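Local structure of polysialic acid O-acetyltransferase (Escherichia coli, 3JQY) at residues 29-34 against 53-58; 87-92 against 105-110; 169-174 against 218-223. The protein transfers acetyl groups from acetyl-CoA to O7 or O9 of the sialic acid units in capsular polysialic acid, preferring long polymers. One frame throughout, in Å; residues are numbered along the deposited sequence.

Contact 1: residues 29-34 against 53-58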
loop_
_atom_site.group_PDB
_atom_site.type_symbol
_atom_site.label_atom_id
_atom_site.label_comp_id
_atom_site.label_asym_id
_atom_site.label_seq_id
_atom_site.Cartn_x
_atom_site.Cartn_y
_atom_site.Cartn_z
ATOM N N ASP B 29 4.831 33.608 -6.255
ATOM C CA ASP B 29 4.184 33.624 -4.949
ATOM C C ASP B 29 3.845 32.237 -4.403
ATOM O O ASP B 29 3.524 32.099 -3.221
ATOM C CB ASP B 29 2.938 34.517 -4.971
ATOM C CG ASP B 29 2.012 34.207 -6.133
ATOM O OD1 ASP B 29 1.951 33.033 -6.559
ATOM O OD2 ASP B 29 1.336 35.142 -6.618
ATOM N N SER B 30 3.925 31.212 -5.245
ATOM C CA SER B 30 3.566 29.865 -4.807
ATOM C C SER B 30 4.768 29.065 -4.308
ATOM O O SER B 30 4.602 27.985 -3.757
ATOM C CB SER B 30 2.860 29.085 -5.923
ATOM O OG SER B 30 3.796 28.445 -6.779
ATOM N N PHE B 31 5.972 29.596 -4.498
ATOM C CA PHE B 31 7.185 28.877 -4.121
ATOM C C PHE B 31 7.918 29.491 -2.934
ATOM O O PHE B 31 7.932 30.711 -2.746
ATOM C CB PHE B 31 8.154 28.796 -5.304
ATOM C CG PHE B 31 7.969 27.578 -6.167
ATOM C CD1 PHE B 31 8.774 26.464 -5.994
ATOM C CD2 PHE B 31 7.000 27.555 -7.164
ATOM C CE1 PHE B 31 8.617 25.344 -6.789
ATOM C CE2 PHE B 31 6.836 26.434 -7.967
ATOM C CZ PHE B 31 7.644 25.326 -7.779
ATOM N N SER B 32 8.517 28.625 -2.128
ATOM C CA SER B 32 9.539 29.041 -1.186
ATOM C C SER B 32 10.836 28.438 -1.688
ATOM O O SER B 32 10.858 27.292 -2.133
ATOM C CB SER B 32 9.221 28.548 0.221
ATOM O OG SER B 32 9.275 27.133 0.290
ATOM N N VAL B 33 11.914 29.210 -1.645
ATOM C CA VAL B 33 13.188 28.727 -2.144
ATOM C C VAL B 33 14.230 28.799 -1.048
ATOM O O VAL B 33 14.372 29.828 -0.387
ATOM C CB VAL B 33 13.669 29.550 -3.354
ATOM C CG1 VAL B 33 15.007 29.028 -3.846
ATOM C CG2 VAL B 33 12.630 29.507 -4.470
ATOM N N ASP B 34 14.941 27.697 -0.848
ATOM C CA ASP B 34 16.047 27.659 0.096
ATOM C C ASP B 34 17.295 27.148 -0.610
ATOM O O ASP B 34 17.298 26.063 -1.182
ATOM C CB ASP B 34 15.709 26.769 1.285
ATOM C CG ASP B 34 16.773 26.816 2.356
ATOM O OD1 ASP B 34 17.229 27.932 2.689
ATOM O OD2 ASP B 34 17.157 25.741 2.861
ATOM N N ASN B 53 4.419 25.324 -2.795
ATOM C CA ASN B 53 5.541 24.613 -3.401
ATOM C C ASN B 53 6.874 24.993 -2.769
ATOM O O ASN B 53 7.020 26.081 -2.206
ATOM C CB ASN B 53 5.581 24.881 -4.898
ATOM C CG ASN B 53 4.264 24.584 -5.565
ATOM O OD1 ASN B 53 3.613 25.476 -6.130
ATOM N ND2 ASN B 53 3.846 23.334 -5.490
ATOM N N LYS B 54 7.848 24.094 -2.865
ATOM C CA LYS B 54 9.155 24.339 -2.270
ATOM C C LYS B 54 10.296 23.808 -3.134
ATOM O O LYS B 54 10.187 22.741 -3.728
ATOM C CB LYS B 54 9.215 23.699 -0.881
ATOM C CG LYS B 54 8.231 24.305 0.117
ATOM C CD LYS B 54 7.693 23.264 1.100
ATOM C CE LYS B 54 8.812 22.530 1.826
ATOM N NZ LYS B 54 9.750 23.466 2.504
ATOM N N VAL B 55 11.382 24.571 -3.205
ATOM C CA VAL B 55 12.611 24.085 -3.812
ATOM C C VAL B 55 13.742 24.244 -2.798
ATOM O O VAL B 55 13.873 25.283 -2.144
ATOM C CB VAL B 55 12.940 24.799 -5.138
ATOM C CG1 VAL B 55 13.059 26.291 -4.929
ATOM C CG2 VAL B 55 14.230 24.243 -5.743
ATOM N N GLN B 56 14.520 23.182 -2.648
ATOM C CA GLN B 56 15.617 23.139 -1.700
ATOM C C GLN B 56 16.873 22.731 -2.450
ATOM O O GLN B 56 16.939 21.639 -3.001
ATOM C CB GLN B 56 15.313 22.120 -0.596
ATOM C CG GLN B 56 16.437 21.913 0.400
ATOM C CD GLN B 56 16.516 23.020 1.421
ATOM O OE1 GLN B 56 15.521 23.353 2.071
ATOM N NE2 GLN B 56 17.703 23.598 1.579
ATOM N N PHE B 57 17.867 23.612 -2.480
ATOM C CA PHE B 57 19.147 23.300 -3.105
ATOM C C PHE B 57 20.153 22.953 -2.014
ATOM O O PHE B 57 20.614 23.839 -1.292
ATOM C CB PHE B 57 19.684 24.508 -3.887
ATOM C CG PHE B 57 18.869 24.887 -5.108
ATOM C CD1 PHE B 57 18.959 24.146 -6.277
ATOM C CD2 PHE B 57 18.061 26.011 -5.097
ATOM C CE1 PHE B 57 18.239 24.499 -7.401
ATOM C CE2 PHE B 57 17.335 26.376 -6.219
ATOM C CZ PHE B 57 17.426 25.619 -7.376
ATOM N N ASN B 58 20.479 21.670 -1.886
ATOM C CA ASN B 58 21.510 21.226 -0.948
ATOM C C ASN B 58 22.747 20.782 -1.722
ATOM O O ASN B 58 23.214 19.651 -1.575
ATOM C CB ASN B 58 21.018 20.053 -0.095
ATOM C CG ASN B 58 19.981 20.457 0.938
ATOM O OD1 ASN B 58 19.929 21.603 1.373
ATOM N ND2 ASN B 58 19.148 19.502 1.338
#

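Contact 2: residues 87-92 against 105-110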
loop_
_atom_site.group_PDB
_atom_site.type_symbol
_atom_site.label_atom_id
_atom_site.label_comp_id
_atom_site.label_asym_id
_atom_site.label_seq_id
_atom_site.Cartn_x
_atom_site.Cartn_y
_atom_site.Cartn_z
ATOM N N ARG B 87 13.384 19.358 -15.116
ATOM C CA ARG B 87 12.622 20.189 -16.035
ATOM C C ARG B 87 11.198 19.690 -16.123
ATOM O O ARG B 87 10.956 18.512 -16.422
ATOM C CB ARG B 87 13.238 20.196 -17.434
ATOM C CG ARG B 87 12.454 21.037 -18.437
ATOM C CD ARG B 87 13.083 20.969 -19.838
ATOM N NE ARG B 87 12.331 21.762 -20.816
ATOM C CZ ARG B 87 12.639 21.853 -22.109
ATOM N NH1 ARG B 87 13.686 21.197 -22.593
ATOM N NH2 ARG B 87 11.894 22.598 -22.921
ATOM N N ILE B 88 10.262 20.590 -15.862
ATOM C CA ILE B 88 8.850 20.258 -15.926
ATOM C C ILE B 88 8.214 21.035 -17.073
ATOM O O ILE B 88 8.156 22.261 -17.046
ATOM C CB ILE B 88 8.155 20.569 -14.596
ATOM C CG1 ILE B 88 8.828 19.790 -13.459
ATOM C CG2 ILE B 88 6.667 20.240 -14.675
ATOM C CD1 ILE B 88 8.219 20.024 -12.096
ATOM N N HIS B 89 7.749 20.308 -18.083
ATOM C CA HIS B 89 7.269 20.925 -19.323
ATOM C C HIS B 89 5.869 21.531 -19.210
ATOM O O HIS B 89 5.089 21.172 -18.330
ATOM C CB HIS B 89 7.275 19.904 -20.463
ATOM C CG HIS B 89 8.631 19.623 -21.034
ATOM N ND1 HIS B 89 9.598 18.916 -20.352
ATOM C CD2 HIS B 89 9.167 19.923 -22.242
ATOM C CE1 HIS B 89 10.677 18.806 -21.108
ATOM N NE2 HIS B 89 10.441 19.409 -22.260
ATOM N N LYS B 90 5.556 22.433 -20.139
ATOM C CA LYS B 90 4.316 23.209 -20.100
ATOM C C LYS B 90 3.040 22.381 -20.018
ATOM O O LYS B 90 2.967 21.262 -20.537
ATOM C CB LYS B 90 4.245 24.135 -21.321
ATOM C CG LYS B 90 4.408 23.406 -22.640
ATOM C CD LYS B 90 3.957 24.265 -23.824
ATOM C CE LYS B 90 4.782 25.535 -23.957
ATOM N NZ LYS B 90 4.344 26.364 -25.124
ATOM N N ASN B 91 2.047 22.947 -19.338
ATOM C CA ASN B 91 0.691 22.406 -19.281
ATOM C C ASN B 91 0.557 21.099 -18.508
ATOM O O ASN B 91 -0.468 20.428 -18.583
ATOM C CB ASN B 91 0.112 22.273 -20.684
ATOM C CG ASN B 91 -0.164 23.617 -21.318
ATOM O OD1 ASN B 91 -1.013 24.369 -20.844
ATOM N ND2 ASN B 91 0.560 23.933 -22.384
ATOM N N SER B 92 1.589 20.741 -17.761
ATOM C CA SER B 92 1.532 19.569 -16.900
ATOM C C SER B 92 0.935 19.948 -15.548
ATOM O O SER B 92 0.817 21.128 -15.219
ATOM C CB SER B 92 2.930 18.978 -16.709
ATOM O OG SER B 92 3.826 19.960 -16.215
ATOM N N LYS B 105 18.984 13.560 -13.508
ATOM C CA LYS B 105 18.083 14.346 -14.343
ATOM C C LYS B 105 16.664 13.814 -14.194
ATOM O O LYS B 105 16.430 12.616 -14.295
ATOM C CB LYS B 105 18.498 14.265 -15.812
ATOM C CG LYS B 105 19.877 14.812 -16.116
ATOM C CD LYS B 105 20.113 14.835 -17.626
ATOM C CE LYS B 105 21.595 14.794 -17.967
ATOM N NZ LYS B 105 22.329 15.983 -17.452
ATOM N N VAL B 106 15.715 14.703 -13.939
ATOM C CA VAL B 106 14.318 14.299 -13.847
ATOM C C VAL B 106 13.562 15.198 -14.806
ATOM O O VAL B 106 13.640 16.416 -14.702
ATOM C CB VAL B 106 13.767 14.444 -12.422
ATOM C CG1 VAL B 106 12.281 14.088 -12.378
ATOM C CG2 VAL B 106 14.556 13.547 -11.456
ATOM N N ILE B 107 12.864 14.590 -15.756
ATOM C CA ILE B 107 12.138 15.333 -16.778
ATOM C C ILE B 107 10.695 14.867 -16.820
ATOM O O ILE B 107 10.428 13.672 -16.822
ATOM C CB ILE B 107 12.746 15.120 -18.185
ATOM C CG1 ILE B 107 14.261 15.353 -18.171
ATOM C CG2 ILE B 107 12.047 16.012 -19.212
ATOM C CD1 ILE B 107 14.676 16.704 -17.649
ATOM N N ILE B 108 9.772 15.819 -16.853
ATOM C CA ILE B 108 8.352 15.513 -16.938
ATOM C C ILE B 108 7.764 16.240 -18.145
ATOM O O ILE B 108 7.857 17.459 -18.247
ATOM C CB ILE B 108 7.645 15.933 -15.654
ATOM C CG1 ILE B 108 8.241 15.158 -14.466
ATOM C CG2 ILE B 108 6.139 15.707 -15.774
ATOM C CD1 ILE B 108 7.710 15.582 -13.120
ATOM N N GLY B 109 7.180 15.482 -19.067
ATOM C CA GLY B 109 6.758 16.013 -20.353
ATOM C C GLY B 109 5.490 16.852 -20.332
ATOM O O GLY B 109 4.862 17.039 -19.294
ATOM N N ARG B 110 5.109 17.340 -21.509
ATOM C CA ARG B 110 3.964 18.230 -21.663
ATOM C C ARG B 110 2.624 17.547 -21.423
ATOM O O ARG B 110 2.426 16.394 -21.811
ATOM C CB ARG B 110 3.964 18.821 -23.080
ATOM C CG ARG B 110 5.180 19.661 -23.383
ATOM C CD ARG B 110 5.044 20.357 -24.735
ATOM N NE ARG B 110 5.335 19.460 -25.846
ATOM C CZ ARG B 110 6.540 19.312 -26.390
ATOM N NH1 ARG B 110 7.572 20.003 -25.923
ATOM N NH2 ARG B 110 6.716 18.473 -27.404
#

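Contact 3: residues 169-174 against 218-223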
loop_
_atom_site.group_PDB
_atom_site.type_symbol
_atom_site.label_atom_id
_atom_site.label_comp_id
_atom_site.label_asym_id
_atom_site.label_seq_id
_atom_site.Cartn_x
_atom_site.Cartn_y
_atom_site.Cartn_z
ATOM N N TYR B 169 2.334 9.016 -23.222
ATOM C CA TYR B 169 1.007 8.409 -23.269
ATOM C C TYR B 169 0.946 7.075 -22.517
ATOM O O TYR B 169 0.486 6.059 -23.045
ATOM C CB TYR B 169 0.496 8.276 -24.714
ATOM C CG TYR B 169 -1.014 8.211 -24.777
ATOM C CD1 TYR B 169 -1.778 9.283 -24.351
ATOM C CD2 TYR B 169 -1.671 7.070 -25.230
ATOM C CE1 TYR B 169 -3.162 9.242 -24.377
ATOM C CE2 TYR B 169 -3.075 7.020 -25.271
ATOM C CZ TYR B 169 -3.806 8.113 -24.839
ATOM O OH TYR B 169 -5.185 8.091 -24.858
ATOM N N VAL B 170 1.410 7.107 -21.273
ATOM C CA VAL B 170 1.296 5.971 -20.368
ATOM C C VAL B 170 0.364 6.308 -19.211
ATOM O O VAL B 170 0.396 7.416 -18.680
ATOM C CB VAL B 170 2.679 5.550 -19.824
ATOM C CG1 VAL B 170 2.534 4.541 -18.692
ATOM C CG2 VAL B 170 3.516 4.967 -20.957
ATOM N N TRP B 171 -0.472 5.342 -18.833
ATOM C CA TRP B 171 -1.344 5.472 -17.672
ATOM C C TRP B 171 -0.749 4.637 -16.545
ATOM O O TRP B 171 -0.693 3.403 -16.641
ATOM C CB TRP B 171 -2.758 5.002 -18.024
ATOM C CG TRP B 171 -3.711 4.867 -16.849
ATOM C CD1 TRP B 171 -3.561 5.388 -15.599
ATOM C CD2 TRP B 171 -4.974 4.185 -16.850
ATOM N NE1 TRP B 171 -4.647 5.062 -14.810
ATOM C CE2 TRP B 171 -5.530 4.328 -15.560
ATOM C CE3 TRP B 171 -5.683 3.465 -17.816
ATOM C CZ2 TRP B 171 -6.757 3.765 -15.210
ATOM C CZ3 TRP B 171 -6.909 2.916 -17.469
ATOM C CH2 TRP B 171 -7.431 3.066 -16.177
ATOM N N VAL B 172 -0.245 5.303 -15.507
ATOM C CA VAL B 172 0.229 4.585 -14.331
ATOM C C VAL B 172 -0.840 4.686 -13.244
ATOM O O VAL B 172 -1.231 5.776 -12.833
ATOM C CB VAL B 172 1.588 5.089 -13.816
ATOM C CG1 VAL B 172 2.037 4.258 -12.607
ATOM C CG2 VAL B 172 2.649 5.004 -14.918
ATOM N N GLY B 173 -1.329 3.531 -12.822
ATOM C CA GLY B 173 -2.400 3.443 -11.847
ATOM C C GLY B 173 -2.004 3.813 -10.434
ATOM O O GLY B 173 -0.825 4.018 -10.125
ATOM N N ARG B 174 -3.013 3.891 -9.573
ATOM C CA ARG B 174 -2.837 4.283 -8.185
ATOM C C ARG B 174 -2.036 3.263 -7.374
ATOM O O ARG B 174 -2.129 2.053 -7.597
ATOM C CB ARG B 174 -4.216 4.496 -7.560
ATOM C CG ARG B 174 -4.237 4.679 -6.064
ATOM C CD ARG B 174 -5.695 4.863 -5.626
ATOM N NE ARG B 174 -5.863 4.752 -4.183
ATOM C CZ ARG B 174 -7.040 4.621 -3.577
ATOM N NH1 ARG B 174 -8.163 4.570 -4.292
ATOM N NH2 ARG B 174 -7.090 4.533 -2.255
ATOM N N ILE B 218 -3.127 -3.343 -26.473
ATOM C CA ILE B 218 -4.113 -2.416 -25.925
ATOM C C ILE B 218 -3.622 -0.973 -25.919
ATOM O O ILE B 218 -2.433 -0.703 -26.093
ATOM C CB ILE B 218 -4.531 -2.807 -24.482
ATOM C CG1 ILE B 218 -3.323 -2.785 -23.537
ATOM C CG2 ILE B 218 -5.169 -4.177 -24.469
ATOM C CD1 ILE B 218 -3.065 -1.446 -22.887
ATOM N N ILE B 219 -4.562 -0.057 -25.711
ATOM C CA ILE B 219 -4.273 1.360 -25.536
ATOM C C ILE B 219 -5.411 1.946 -24.696
ATOM O O ILE B 219 -6.522 1.418 -24.707
ATOM C CB ILE B 219 -4.151 2.091 -26.891
ATOM C CG1 ILE B 219 -3.427 3.428 -26.719
ATOM C CG2 ILE B 219 -5.525 2.286 -27.542
ATOM C CD1 ILE B 219 -2.991 4.065 -28.033
ATOM N N TRP B 220 -5.128 3.019 -23.964
ATOM C CA TRP B 220 -6.101 3.613 -23.039
ATOM C C TRP B 220 -6.503 5.009 -23.491
ATOM O O TRP B 220 -5.865 5.592 -24.365
ATOM C CB TRP B 220 -5.485 3.704 -21.637
ATOM C CG TRP B 220 -4.271 4.590 -21.635
ATOM C CD1 TRP B 220 -3.011 4.252 -22.039
ATOM C CD2 TRP B 220 -4.214 5.972 -21.253
ATOM N NE1 TRP B 220 -2.168 5.334 -21.922
ATOM C CE2 TRP B 220 -2.881 6.403 -21.442
ATOM C CE3 TRP B 220 -5.156 6.881 -20.753
ATOM C CZ2 TRP B 220 -2.466 7.705 -21.148
ATOM C CZ3 TRP B 220 -4.741 8.184 -20.470
ATOM C CH2 TRP B 220 -3.412 8.580 -20.670
ATOM N N ALA B 221 -7.560 5.547 -22.887
ATOM C CA ALA B 221 -7.928 6.943 -23.095
ATOM C C ALA B 221 -8.408 7.559 -21.788
ATOM O O ALA B 221 -8.818 6.849 -20.866
ATOM C CB ALA B 221 -9.001 7.068 -24.175
ATOM N N ARG B 222 -8.367 8.885 -21.717
ATOM C CA ARG B 222 -8.724 9.586 -20.493
ATOM C C ARG B 222 -10.245 9.680 -20.309
ATOM O O ARG B 222 -10.757 9.476 -19.208
ATOM C CB ARG B 222 -8.085 10.974 -20.485
ATOM C CG ARG B 222 -7.899 11.574 -19.102
ATOM C CD ARG B 222 -7.142 12.894 -19.177
ATOM N NE ARG B 222 -5.699 12.730 -19.362
ATOM C CZ ARG B 222 -4.815 12.832 -18.374
ATOM N NH1 ARG B 222 -3.516 12.692 -18.610
ATOM N NH2 ARG B 222 -5.236 13.084 -17.141
ATOM N N THR B 223 -10.965 9.968 -21.390
ATOM C CA THR B 223 -12.421 10.128 -21.326
ATOM C C THR B 223 -13.159 8.827 -21.023
ATOM O O THR B 223 -12.963 7.823 -21.701
ATOM C CB THR B 223 -13.000 10.653 -22.653
ATOM O OG1 THR B 223 -12.030 11.459 -23.331
ATOM C CG2 THR B 223 -14.267 11.467 -22.396
HETATM O O HOH W 1 -6.786 10.208 -23.812
#

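Contact 1: residues 29-34 against 53-58
Strands 31-34 and 53-58 run parallel, with axes 4.6 Å apart and directions differing by 13°, and pair Phe-31 with Asn-53, Ser-32 with Lys-54, Val-33 with Val-55 and Asp-34 with Gln-56. They are successive rungs on one side of the left-handed beta-helix. Five backbone hydrogen bonds join them, from Asn-53 N to Ser-30 O (2.8 Å) through to Phe-57 N to Asp-34 O (2.8 Å). Phe-31, Val-33, Asn-53 and Val-55 share one face of the sheet. There CB of Asn-53 sits almost exactly over the centre of the Phe-31 ring, 3.4 Å from the centroid, a CH-pi contact. Phe-42 and Ile-66 also touch this ring. Next along the face, Val-33 and Val-55 lie side by side and point the same way. Val-55 has CG1 between its backbone N and carbonyl carbon (chi1 58°), and this turns the methyl onto Val-33. The fit is tight: CG1 of Val-55 is 3.3 Å from CG2 of Val-33. The ring of Phe-57 meets Val-33 CG1 with its edge, CE2 being 4.3 Å away. Beyond strand 53-58 the sheet continues with strand 71-80, through backbone bonds to Lys-54 and Gln-56. On the other face Asp-34 and Gln-56 also run alongside each other. Their carboxylate and amide planes are steeply turned, 74° apart. NE2 of Gln-56 donates to Asp-34 OD2 over a short 2.6 Å, reaching the anti side of that oxygen from out of the carboxylate plane.

Contact 2: residues 87-92 against 105-110
His-89 turns its imidazole along the neighbouring rung and bonds to Ile-108 O with two nitrogens of one residue. This is a corner of the left-handed beta-helix, where the parallel strands 85-88 and 105-108 end and the chain bends. A type II beta turn from His-89 to Ser-92 makes the bend in the first rung. The backbone N of His-89 donates to Ile-108 O at 2.9 Å, nearly straight. ND1 donates to the same oxygen at 3.1 Å, but from above the carbonyl plane and at a more bent angle of 136°. CG of His-89 lies beside its own backbone N (chi1 -77°), which brings ND1 round to that carbonyl. The ND1 bond fixes the turn of the ring, and one carbonyl oxygen takes both donors. Within the first rung, the guanidinium of Arg-87 lies over one face of this ring, and NE2 of His-89 stands 3.2 Å above the guanidinium plane. The extended Arg-87 chain also makes a salt bridge to Glu-67 through NH2. Arg-110 comes from the other rung and crosses His-89 at a slant, its guanidinium turned 71° from the ring. The closest meeting there is aliphatic, CG of Arg-110 to CB of His-89 at 3.6 Å. Lys-90 runs beside Arg-110 in the same direction, methylene against methylene. Its backbone N is held by Glu-67, while Arg-110 N bonds to His-131 ND1 in the following rung. On the inner face Ile-88 and Ile-108 point together into the core with Ile-94. CG1 of Ile-88 meets CD1 of Ile-108 at 4.4 Å.

Contact 3: residues 169-174 against 218-223
The indole of Trp-220 is sandwiched between two residues of the other segment, Tyr-169 on one face and Trp-171 on the other, with no strand pairing between 169-174 and 218-223. The Tyr-169 ring makes an offset stack on the six-membered ring, with centroids 4.2 Å apart and planes at 14°. On the opposite face CB of Trp-171 stands over the five-membered ring, 3.7 Å from its centroid, in a CH-pi contact. Trp-220 holds its CG between its backbone N and carbonyl carbon (chi1 62°), and the ring thereby slots between the two. Two hydrogen bonds run in opposite directions beside the stack. NE1 of Trp-220 donates to Tyr-169 O at 3.0 Å, from well above the carbonyl plane though close to the plane of the indole. The hydroxyl of Tyr-169 donates to Trp-220 O over 2.6 Å. That OH also accepts from a water 2.9 Å away, which in turn accepts from Arg-222 N. CG1 of Ile-219 closes on the edge of the tyrosine ring at CE2, 3.9 Å away. An alanine in place of Trp-220 is likely to open a gap between Tyr-169 and Trp-171 and deprive Tyr-169 O of its indole donor. Tyr-169 also stacks with Tyr-238 of helix 233-245. Trp-171 meets His-147 of a second subunit edge-to-face, a residue expected by similarity to bind acetyl-CoA. Ile-219 and Trp-220 pair antiparallel with a strand of that same subunit. The whole is a buried aromatic cluster, where the C-terminal part of the chain packs on the left-handed beta-helix at a trimer interface.

In the fold
The three contacts follow one another along the chain and along the left-handed beta-helix. Contact 1 begins at the end of the last curated N-terminal repeat and joins early rungs. Contact 2 lies near the middle, its centre about 17 Å from that of contact 1 and about 18 Å from that of contact 3. The centres of contacts 1 and 3 are about 31 Å apart, on opposite sides of the chain's centre. None touches another. Contacts 1 and 2 join rungs within one subunit, whereas contact 3 borders the probable acetyl-CoA site: Trp-171 touches Asp-145 and His-147 of a second subunit, both binding residues by similarity, and the side chain of Ile-219 is about 10 Å from that of Lys-215, another.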